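Local atomic coordinates of methylenetetrahydrofolate--tRNA-(uracil-5-)-methyltransferase TrmFO (Thermus thermophilus, PDB entry 3G5S), a protein that probably catalyses the FAD- and folate-dependent methylation of uridine 54 in tRNA to 5-methyluridine, with methylenetetrahydrofolate and NADH or NADPH as co-substrates. Residues 285-288 with 289-293; 322-326 with 327-331; 357-361 with 362-366. All coordinates share one frame; numbering follows the deposited sequence.

Interactions 1, 2 and 3 follow in that order along the chain, each a local contact within one continuous stretch. Interaction 1 ends helix 283-290. It lies across the chain's centre from the other two, about 39 Å from interaction 2 and about 47 Å from interaction 3, centre to centre. Interactions 2 and 3 are neighbours, about 12 Å apart between centres. Interaction 2 leads into strand 331-333, at the margin of the parallel, Rossmann-type sheet of the FAD-binding part. Interaction 3 ends helix 343-361. A salt bridge from Lys-360 NZ to Glu-329 OE2, 2.7 Å, and Pro-366 packing on Thr-322 tie interactions 2 and 3, so the entry to the edge strand and this helix end are fixed together.

Interaction 1. Residues 285-288 with 289-293; sequences EQKR and LIQMI
Arg-288 meets Leu-289 and Met-292 at the C-terminal end of helix 283-290, where the chain leaves the helix through a type I beta turn from Ile-290 to Ile-293. Leu-289 CD2 lies over the centre of one guanidinium face, 4.0 Å from Arg-288 CZ. The methyl CE of Met-292, a selenomethionine, approaches Arg-288 NH1 obliquely at 3.7 Å. The Arg-288 and Met-292 side chains run alongside each other and point the same way. Arg-288 has CG anti to the backbone N (chi1 -175°), and a bend at chi3 of 59° brings its head to Glu-285. There Arg-288 NE donates to Glu-285 OE1 at 3.1 Å, in the guanidinium plane. Arg-288 NH2 adds weak bonds to both carboxylate oxygens, completing a salt bridge. Glu-285 OE2 also accepts from Gln-207 N, which helps hold the carboxylate in place for the arginine. Lys-287 and Gln-291 also lie side by side, with Lys-287 CE 3.9 Å from Gln-291 NE2; that amide donates to Ala-299 O. Further out, Leu-289 packs on Phe-199, Ala-202 and Leu-203 of helix 193-205. Gln-286 turns away and uses its amide on Gly-305 N and Leu-281 O. Regular helical bonds underlie all this, with Leu-289 N on Glu-285 O and Gln-291 N on Lys-287 O. Ile-290 N reaches Gln-286 O at 2.8 Å, and Ile-290 CG1 lies 3.1 Å from that same oxygen.

Interaction 2. Residues 322-326 with 327-331; sequences TLEFR and EAEGL. With EDO (1,2-ethanediol), chain E.
This is a local contact round two successive beta turns, type I from Phe-325 to Ala-328 and type II from Ala-328 to Leu-331, in which Phe-325 and Glu-324 meet Leu-331 and Gly-330. It joins the weakly bonded strand 324-325 to strand 331-333, an outermost strand of the parallel Rossmann-type sheet. The Phe-325 ring and Leu-331 form a CH-pi contact: Leu-331 CD2 sits over one face of the Phe-325 ring, offset toward the rim, 3.9 Å from the ring centroid. Leu-331 O lies at the edge of the ring, in its plane, and accepts from Phe-325 N at 2.9 Å. Phe-149 stacks on the same ring. Phe-325 CB also touches Ala-328 CB at 3.8 Å. Glu-324 reaches across the second turn. Its CG stands anti to the backbone N (chi1 -168°) and the rest of the chain is extended, which carries the carboxylate to Gly-330. Gly-330 N donates to Glu-324 OE2 at 2.8 Å, nearly straight (169°), on the anti lone pair. Gly-330 has positive phi, as expected at this place in a type II turn. Glu-329 OE2 lies 5.1 Å from Glu-324 OE2, and the salt bridge of Glu-329 to Lys-360 probably eases the repulsion. A 1,2-ethanediol, probably from the crystallisation liquor, rests beside Glu-324, and its O1 donates to Arg-326 O at 2.9 Å.

Interaction 3. Residues 357-361 with 362-366; sequences AARKA and LGLPP
A Schellman motif closes helix 343-361, and the side chain of Arg-359 clasps the loop that follows by the carbonyl of Pro-365. Gly-363 is the first residue to leave helical geometry, with a phi of 76°. Two bonds run back into the last turn: Leu-364 N to Arg-359 O at 2.8 Å, and Gly-363 N to Lys-360 O at 3.0 Å. In both the donor stands above the carbonyl plane. Leu-362 N adds only weak bonds, to Ala-358 O and Arg-359 O. The arginine holds the next residues side-on. Arg-359 NE and NH1 both donate to Pro-365 O, at 2.8 Å and 2.9 Å respectively, with that oxygen near the guanidinium plane. The bend at chi3, 59°, turns this edge of the head toward the loop. Leu-364 CB lies over one face of the guanidinium, 4.0 Å from Arg-359 NH1 and offset toward the rim. The two side chains cross at about a right angle. An alanine in place of Arg-359 would remove the guanidinium, would probably leave Pro-365 O without either of its two arginine donors, and is likely to let the loop after Gly-363 move. Arg-359 NH2 donates to Asn-432 O, which ties the helix end to the C-terminal part of the chain; Leu-364 touches Pro-433 there. Ala-357 and Ala-358 pack against Leu-20 of helix 11-22. Lys-360 touches Tyr-332 of strand 331-333, while Pro-366 rests on Glu-324 of strand 324-325.

Interaction 1. Residues 285-288 with 289-293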
ATOM      1  N   GLU A 285      -4.285 -19.165   3.999  1.00 14.80           N
ATOM      2  CA  GLU A 285      -4.810 -20.015   2.934  1.00 15.75           C
ATOM      3  C   GLU A 285      -4.162 -19.691   1.594  1.00 14.69           C
ATOM      4  O   GLU A 285      -3.854 -20.590   0.816  1.00 14.17           O
ATOM      5  CB  GLU A 285      -6.328 -19.896   2.829  1.00 16.87           C
ATOM      6  CG  GLU A 285      -7.063 -20.398   4.061  1.00 19.73           C
ATOM      7  CD  GLU A 285      -6.984 -21.911   4.228  1.00 22.30           C
ATOM      8  OE1 GLU A 285      -5.886 -22.449   4.501  1.00 24.53           O
ATOM      9  OE2 GLU A 285      -8.033 -22.565   4.089  1.00 23.33           O
ATOM     10  N   GLN A 286      -3.952 -18.408   1.320  1.00 13.76           N
ATOM     11  CA  GLN A 286      -3.251 -18.020   0.108  1.00 13.46           C
ATOM     12  C   GLN A 286      -1.865 -18.646   0.066  1.00 13.02           C
ATOM     13  O   GLN A 286      -1.447 -19.164  -0.962  1.00 13.59           O
ATOM     14  CB  GLN A 286      -3.125 -16.503   0.017  1.00 13.52           C
ATOM     15  CG  GLN A 286      -4.436 -15.777  -0.220  1.00 13.15           C
ATOM     16  CD  GLN A 286      -4.237 -14.293  -0.466  1.00 12.22           C
ATOM     17  OE1 GLN A 286      -3.312 -13.889  -1.167  1.00 12.28           O
ATOM     18  NE2 GLN A 286      -5.110 -13.477   0.109  1.00 13.16           N
ATOM     19  N   LYS A 287      -1.144 -18.584   1.177  1.00 13.11           N
ATOM     20  CA  LYS A 287       0.190 -19.168   1.207  1.00 14.05           C
ATOM     21  C   LYS A 287       0.158 -20.669   0.913  1.00 13.22           C
ATOM     22  O   LYS A 287       0.944 -21.176   0.112  1.00 13.88           O
ATOM     23  CB  LYS A 287       0.870 -18.897   2.548  1.00 15.96           C
ATOM     24  CG  LYS A 287       2.270 -19.464   2.639  1.00 18.32           C
ATOM     25  CD  LYS A 287       2.917 -19.113   3.965  1.00 20.94           C
ATOM     26  CE  LYS A 287       4.327 -19.669   4.051  1.00 22.61           C
ATOM     27  NZ  LYS A 287       4.974 -19.303   5.340  1.00 25.10           N
ATOM     28  N   ARG A 288      -0.758 -21.379   1.558  1.00 13.44           N
ATOM     29  CA  ARG A 288      -0.874 -22.820   1.355  1.00 13.48           C
ATOM     30  C   ARG A 288      -1.166 -23.153  -0.107  1.00 13.05           C
ATOM     31  O   ARG A 288      -0.579 -24.072  -0.686  1.00 14.27           O
ATOM     32  CB  ARG A 288      -1.962 -23.388   2.263  1.00 15.95           C
ATOM     33  CG  ARG A 288      -2.071 -24.893   2.214  1.00 17.34           C
ATOM     34  CD  ARG A 288      -2.965 -25.407   3.328  1.00 20.16           C
ATOM     35  NE  ARG A 288      -4.311 -24.850   3.254  1.00 21.56           N
ATOM     36  CZ  ARG A 288      -5.301 -25.374   2.540  1.00 21.89           C
ATOM     37  NH1 ARG A 288      -5.103 -26.478   1.831  1.00 22.38           N
ATOM     38  NH2 ARG A 288      -6.492 -24.789   2.536  1.00 22.58           N
ATOM     39  N   LEU A 289      -2.076 -22.390  -0.701  1.00 13.28           N
ATOM     40  CA  LEU A 289      -2.471 -22.608  -2.087  1.00 14.22           C
ATOM     41  C   LEU A 289      -1.342 -22.262  -3.055  1.00 13.04           C
ATOM     42  O   LEU A 289      -1.041 -23.022  -3.976  1.00 13.51           O
ATOM     43  CB  LEU A 289      -3.723 -21.792  -2.408  1.00 17.13           C
ATOM     44  CG  LEU A 289      -5.069 -22.448  -2.083  1.00 20.05           C
ATOM     45  CD1 LEU A 289      -5.515 -23.311  -3.250  1.00 22.79           C
ATOM     46  CD2 LEU A 289      -5.000 -23.285  -0.808  1.00 22.43           C
ATOM     47  N   ILE A 290      -0.713 -21.111  -2.841  1.00 13.12           N
ATOM     48  CA  ILE A 290       0.359 -20.673  -3.722  1.00 13.88           C
ATOM     49  C   ILE A 290       1.481 -21.705  -3.766  1.00 12.63           C
ATOM     50  O   ILE A 290       2.058 -21.968  -4.819  1.00 13.27           O
ATOM     51  CB  ILE A 290       0.912 -19.288  -3.302  1.00 15.58           C
ATOM     52  CG1 ILE A 290      -0.101 -18.189  -3.630  1.00 18.55           C
ATOM     53  CG2 ILE A 290       2.244 -19.012  -3.982  1.00 17.34           C
ATOM     54  CD1 ILE A 290       0.136 -16.902  -2.881  1.00 20.32           C
ATOM     55  N   GLN A 291       1.776 -22.315  -2.628  1.00 13.17           N
ATOM     56  CA  GLN A 291       2.902 -23.230  -2.587  1.00 14.88           C
ATOM     57  C   GLN A 291       2.595 -24.596  -3.214  1.00 14.90           C
ATOM     58  O   GLN A 291       3.464 -25.459  -3.278  1.00 16.49           O
ATOM     59  CB  GLN A 291       3.482 -23.305  -1.171  1.00 16.60           C
ATOM     60  CG  GLN A 291       4.083 -21.952  -0.742  1.00 17.08           C
ATOM     61  CD  GLN A 291       4.859 -22.013   0.559  1.00 17.68           C
ATOM     62  OE1 GLN A 291       4.615 -22.880   1.399  1.00 19.99           O
ATOM     63  NE2 GLN A 291       5.796 -21.083   0.737  1.00 18.68           N
HETATM   64  N   MSE A 292       1.367 -24.763  -3.709  1.00 13.56           N
HETATM   65  CA  MSE A 292       1.000 -25.922  -4.521  1.00 14.63           C
HETATM   66  C   MSE A 292       1.323 -25.723  -6.001  1.00 16.05           C
HETATM   67  O   MSE A 292       1.216 -26.656  -6.788  1.00 19.87           O
HETATM   68  CB  MSE A 292      -0.491 -26.225  -4.388  1.00 15.12           C
HETATM   69  CG  MSE A 292      -0.928 -26.603  -2.994  1.00 15.83           C
HETATM   70 SE   MSE A 292      -2.821 -27.007  -2.944  1.00 18.42          SE
HETATM   71  CE  MSE A 292      -2.958 -27.411  -1.044  1.00 19.99           C
ATOM     72  N   ILE A 293       1.693 -24.507  -6.387  1.00 13.24           N
ATOM     73  CA  ILE A 293       1.968 -24.201  -7.787  1.00 13.48           C
ATOM     74  C   ILE A 293       3.419 -24.541  -8.097  1.00 13.53           C
ATOM     75  O   ILE A 293       4.313 -24.097  -7.387  1.00 13.21           O
ATOM     76  CB  ILE A 293       1.715 -22.709  -8.076  1.00 13.41           C
ATOM     77  CG1 ILE A 293       0.247 -22.362  -7.804  1.00 13.51           C
ATOM     78  CG2 ILE A 293       2.127 -22.356  -9.502  1.00 13.54           C
ATOM     79  CD1 ILE A 293      -0.025 -20.866  -7.729  1.00 15.07           C
TER

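Interaction 2. Residues 322-326 with 327-331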
ATOM      1  N   THR A 322       7.981  11.895  -4.546  1.00  9.66           N
ATOM      2  CA  THR A 322       7.762  12.982  -3.601  1.00  9.64           C
ATOM      3  C   THR A 322       6.295  13.088  -3.163  1.00  9.15           C
ATOM      4  O   THR A 322       5.972  13.873  -2.261  1.00  9.93           O
ATOM      5  CB  THR A 322       8.096  14.286  -4.293  1.00 10.45           C
ATOM      6  OG1 THR A 322       7.290  14.346  -5.472  1.00 11.06           O
ATOM      7  CG2 THR A 322       9.590  14.347  -4.681  1.00 11.83           C
ATOM      8  N   LEU A 323       5.426  12.324  -3.833  1.00  9.06           N
ATOM      9  CA  LEU A 323       3.964  12.349  -3.660  1.00  9.44           C
ATOM     10  C   LEU A 323       3.291  13.585  -4.269  1.00  9.65           C
ATOM     11  O   LEU A 323       2.081  13.778  -4.130  1.00  9.95           O
ATOM     12  CB  LEU A 323       3.535  12.121  -2.212  1.00  9.61           C
ATOM     13  CG  LEU A 323       4.017  10.794  -1.625  1.00 10.60           C
ATOM     14  CD1 LEU A 323       3.662  10.712  -0.158  1.00 11.13           C
ATOM     15  CD2 LEU A 323       3.447   9.609  -2.407  1.00 12.92           C
ATOM     16  N   GLU A 324       4.073  14.396  -4.974  1.00  9.74           N
ATOM     17  CA  GLU A 324       3.523  15.499  -5.749  1.00  9.91           C
ATOM     18  C   GLU A 324       3.010  14.981  -7.085  1.00  9.93           C
ATOM     19  O   GLU A 324       3.650  14.148  -7.731  1.00 10.71           O
ATOM     20  CB  GLU A 324       4.612  16.551  -5.974  1.00 10.87           C
ATOM     21  CG  GLU A 324       4.103  17.872  -6.524  1.00 12.06           C
ATOM     22  CD  GLU A 324       5.189  18.940  -6.627  1.00 13.87           C
ATOM     23  OE1 GLU A 324       6.399  18.619  -6.553  1.00 15.81           O
ATOM     24  OE2 GLU A 324       4.824  20.120  -6.789  1.00 13.39           O
ATOM     25  N   PHE A 325       1.852  15.477  -7.502  1.00  9.93           N
ATOM     26  CA  PHE A 325       1.327  15.140  -8.817  1.00 10.21           C
ATOM     27  C   PHE A 325       2.275  15.642  -9.896  1.00 10.94           C
ATOM     28  O   PHE A 325       2.676  16.812  -9.897  1.00 12.15           O
ATOM     29  CB  PHE A 325      -0.053  15.764  -9.026  1.00 10.64           C
ATOM     30  CG  PHE A 325      -1.188  15.016  -8.361  1.00 10.61           C
ATOM     31  CD1 PHE A 325      -1.439  15.146  -7.002  1.00 10.84           C
ATOM     32  CD2 PHE A 325      -2.031  14.209  -9.108  1.00 11.76           C
ATOM     33  CE1 PHE A 325      -2.497  14.479  -6.401  1.00 11.67           C
ATOM     34  CE2 PHE A 325      -3.089  13.542  -8.509  1.00 12.37           C
ATOM     35  CZ  PHE A 325      -3.324  13.678  -7.160  1.00 11.95           C
ATOM     36  N   ARG A 326       2.597  14.760 -10.831  1.00 11.77           N
ATOM     37  CA  ARG A 326       3.508  15.085 -11.919  1.00 13.14           C
ATOM     38  C   ARG A 326       3.014  16.267 -12.750  1.00 13.91           C
ATOM     39  O   ARG A 326       3.816  17.057 -13.241  1.00 16.19           O
ATOM     40  CB  ARG A 326       3.708  13.875 -12.839  1.00 14.47           C
ATOM     41  CG  ARG A 326       4.248  12.619 -12.163  1.00 16.53           C
ATOM     42  CD  ARG A 326       4.343  11.485 -13.178  1.00 18.36           C
ATOM     43  NE  ARG A 326       4.634  10.187 -12.574  1.00 19.66           N
ATOM     44  CZ  ARG A 326       5.858   9.733 -12.349  1.00 20.79           C
ATOM     45  NH1 ARG A 326       6.912  10.481 -12.663  1.00 23.57           N
ATOM     46  NH2 ARG A 326       6.023   8.537 -11.801  1.00 20.45           N
ATOM     47  N   GLU A 327       1.696  16.376 -12.903  1.00 13.53           N
ATOM     48  CA  GLU A 327       1.104  17.399 -13.756  1.00 14.54           C
ATOM     49  C   GLU A 327       0.269  18.416 -12.975  1.00 14.23           C
ATOM     50  O   GLU A 327      -0.551  19.128 -13.551  1.00 15.91           O
ATOM     51  CB  GLU A 327       0.246  16.756 -14.848  1.00 17.20           C
ATOM     52  CG  GLU A 327       0.987  15.767 -15.735  1.00 20.18           C
ATOM     53  CD  GLU A 327       2.154  16.390 -16.471  1.00 24.40           C
ATOM     54  OE1 GLU A 327       2.081  17.592 -16.798  1.00 26.40           O
ATOM     55  OE2 GLU A 327       3.142  15.675 -16.737  1.00 27.37           O
ATOM     56  N   ALA A 328       0.472  18.483 -11.665  1.00 12.60           N
ATOM     57  CA  ALA A 328      -0.202  19.487 -10.850  1.00 12.58           C
ATOM     58  C   ALA A 328       0.721  19.921  -9.726  1.00 12.80           C
ATOM     59  O   ALA A 328       0.713  19.357  -8.632  1.00 12.26           O
ATOM     60  CB  ALA A 328      -1.532  18.972 -10.317  1.00 13.59           C
ATOM     61  N   GLU A 329       1.539  20.925 -10.015  1.00 13.67           N
ATOM     62  CA  GLU A 329       2.516  21.409  -9.053  1.00 14.67           C
ATOM     63  C   GLU A 329       1.827  21.857  -7.768  1.00 12.63           C
ATOM     64  O   GLU A 329       0.807  22.540  -7.810  1.00 13.58           O
ATOM     65  CB  GLU A 329       3.314  22.566  -9.658  1.00 18.25           C
ATOM     66  CG  GLU A 329       4.505  23.014  -8.828  1.00 24.22           C
ATOM     67  CD  GLU A 329       5.364  24.038  -9.547  1.00 28.07           C
ATOM     68  OE1 GLU A 329       5.039  24.384 -10.705  1.00 29.73           O
ATOM     69  OE2 GLU A 329       6.365  24.498  -8.956  1.00 30.46           O
ATOM     70  N   GLY A 330       2.391  21.466  -6.631  1.00 11.91           N
ATOM     71  CA  GLY A 330       1.862  21.870  -5.346  1.00 11.66           C
ATOM     72  C   GLY A 330       0.612  21.132  -4.917  1.00 11.01           C
ATOM     73  O   GLY A 330      -0.006  21.501  -3.926  1.00 11.36           O
ATOM     74  N   LEU A 331       0.241  20.093  -5.663  1.00 10.36           N
ATOM     75  CA  LEU A 331      -0.818  19.173  -5.252  1.00  9.90           C
ATOM     76  C   LEU A 331      -0.159  17.844  -4.916  1.00  9.03           C
ATOM     77  O   LEU A 331       0.699  17.377  -5.665  1.00  9.28           O
ATOM     78  CB  LEU A 331      -1.840  18.978  -6.378  1.00 10.80           C
ATOM     79  CG  LEU A 331      -3.087  18.166  -6.036  1.00 11.52           C
ATOM     80  CD1 LEU A 331      -3.949  18.870  -4.996  1.00 11.20           C
ATOM     81  CD2 LEU A 331      -3.903  17.850  -7.285  1.00 12.36           C
TER
HETATM   82  C1  EDO E 447       6.587  18.113 -10.728  1.00 24.57           C
HETATM   83  O1  EDO E 447       6.380  17.583 -12.042  1.00 25.76           O
HETATM   84  C2  EDO E 447       5.268  18.113  -9.967  1.00 24.21           C
HETATM   85  O2  EDO E 447       4.337  18.992 -10.612  1.00 22.63           O

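Interaction 3. Residues 357-361 with 362-366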
ATOM      1  N   ALA A 357       4.893  19.574   0.903  1.00  9.63           N
ATOM      2  CA  ALA A 357       4.001  20.728   0.830  1.00 10.24           C
ATOM      3  C   ALA A 357       4.554  21.896   1.655  1.00  9.97           C
ATOM      4  O   ALA A 357       4.499  23.050   1.224  1.00 10.54           O
ATOM      5  CB  ALA A 357       2.615  20.343   1.306  1.00 10.35           C
ATOM      6  N   ALA A 358       5.090  21.592   2.837  1.00 10.22           N
ATOM      7  CA  ALA A 358       5.684  22.615   3.687  1.00 10.93           C
ATOM      8  C   ALA A 358       6.877  23.233   2.977  1.00 11.13           C
ATOM      9  O   ALA A 358       7.054  24.457   2.954  1.00 12.62           O
ATOM     10  CB  ALA A 358       6.109  22.014   5.014  1.00 11.65           C
ATOM     11  N   ARG A 359       7.718  22.378   2.408  1.00 11.38           N
ATOM     12  CA  ARG A 359       8.872  22.869   1.666  1.00 11.86           C
ATOM     13  C   ARG A 359       8.462  23.750   0.488  1.00 11.78           C
ATOM     14  O   ARG A 359       9.046  24.806   0.246  1.00 12.71           O
ATOM     15  CB  ARG A 359       9.779  21.708   1.242  1.00 12.51           C
ATOM     16  CG  ARG A 359      10.487  21.069   2.446  1.00 12.06           C
ATOM     17  CD  ARG A 359      11.301  19.827   2.060  1.00 12.84           C
ATOM     18  NE  ARG A 359      12.331  20.125   1.070  1.00 13.02           N
ATOM     19  CZ  ARG A 359      13.526  20.635   1.355  1.00 14.42           C
ATOM     20  NH1 ARG A 359      14.378  20.892   0.376  1.00 15.57           N
ATOM     21  NH2 ARG A 359      13.874  20.886   2.611  1.00 15.09           N
ATOM     22  N   LYS A 360       7.413  23.341  -0.222  1.00 19.85           N
ATOM     23  CA  LYS A 360       6.870  24.148  -1.327  1.00 19.85           C
ATOM     24  C   LYS A 360       6.444  25.542  -0.855  1.00 19.84           C
ATOM     25  O   LYS A 360       6.702  26.565  -1.521  1.00 12.93           O
ATOM     26  CB  LYS A 360       5.649  23.440  -1.921  1.00 19.85           C
ATOM     27  CG  LYS A 360       5.206  23.992  -3.269  1.00 19.85           C
ATOM     28  CD  LYS A 360       6.295  23.774  -4.308  1.00 19.85           C
ATOM     29  CE  LYS A 360       5.712  23.415  -5.672  1.00 19.85           C
ATOM     30  NZ  LYS A 360       5.322  24.570  -6.515  1.00 19.85           N
ATOM     31  N   ALA A 361       5.775  25.562   0.288  1.00 11.86           N
ATOM     32  CA  ALA A 361       5.320  26.808   0.897  1.00 12.56           C
ATOM     33  C   ALA A 361       6.505  27.724   1.222  1.00 13.08           C
ATOM     34  O   ALA A 361       6.373  28.952   1.213  1.00 14.53           O
ATOM     35  CB  ALA A 361       4.494  26.536   2.135  1.00 13.09           C
ATOM     36  N   LEU A 362       7.649  27.105   1.502  1.00 13.35           N
ATOM     37  CA  LEU A 362       8.892  27.789   1.857  1.00 14.87           C
ATOM     38  C   LEU A 362       9.765  28.064   0.629  1.00 14.64           C
ATOM     39  O   LEU A 362      10.862  28.610   0.749  1.00 16.56           O
ATOM     40  CB  LEU A 362       9.680  26.966   2.885  1.00 16.56           C
ATOM     41  CG  LEU A 362       9.011  26.800   4.249  1.00 18.67           C
ATOM     42  CD1 LEU A 362       9.778  25.809   5.105  1.00 20.39           C
ATOM     43  CD2 LEU A 362       8.885  28.141   4.955  1.00 20.36           C
ATOM     44  N   GLY A 363       9.274  27.691  -0.550  1.00 14.37           N
ATOM     45  CA  GLY A 363      10.005  27.902  -1.787  1.00 15.17           C
ATOM     46  C   GLY A 363      11.152  26.934  -2.017  1.00 15.52           C
ATOM     47  O   GLY A 363      12.089  27.240  -2.755  1.00 17.84           O
ATOM     48  N   LEU A 364      11.069  25.757  -1.404  1.00 14.25           N
ATOM     49  CA  LEU A 364      12.137  24.769  -1.473  1.00 14.88           C
ATOM     50  C   LEU A 364      11.703  23.532  -2.248  1.00 14.92           C
ATOM     51  O   LEU A 364      10.536  23.157  -2.233  1.00 14.57           O
ATOM     52  CB  LEU A 364      12.553  24.371  -0.061  1.00 15.14           C
ATOM     53  CG  LEU A 364      12.970  25.524   0.847  1.00 17.12           C
ATOM     54  CD1 LEU A 364      13.145  25.036   2.277  1.00 17.76           C
ATOM     55  CD2 LEU A 364      14.244  26.186   0.337  1.00 20.20           C
ATOM     56  N   PRO A 365      12.653  22.887  -2.930  1.00 15.53           N
ATOM     57  CA  PRO A 365      12.333  21.703  -3.735  1.00 14.98           C
ATOM     58  C   PRO A 365      12.000  20.487  -2.872  1.00 13.49           C
ATOM     59  O   PRO A 365      12.441  20.393  -1.726  1.00 13.96           O
ATOM     60  CB  PRO A 365      13.621  21.451  -4.520  1.00 17.00           C
ATOM     61  CG  PRO A 365      14.696  22.075  -3.706  1.00 18.42           C
ATOM     62  CD  PRO A 365      14.086  23.225  -2.963  1.00 17.26           C
ATOM     63  N   PRO A 366      11.224  19.547  -3.424  1.00 12.64           N
ATOM     64  CA  PRO A 366      10.805  18.382  -2.644  1.00 12.55           C
ATOM     65  C   PRO A 366      11.926  17.370  -2.434  1.00 12.78           C
ATOM     66  O   PRO A 366      12.947  17.378  -3.122  1.00 14.38           O
ATOM     67  CB  PRO A 366       9.685  17.781  -3.496  1.00 12.69           C
ATOM     68  CG  PRO A 366       9.993  18.199  -4.884  1.00 13.95           C
ATOM     69  CD  PRO A 366      10.665  19.545  -4.787  1.00 13.95           C
TER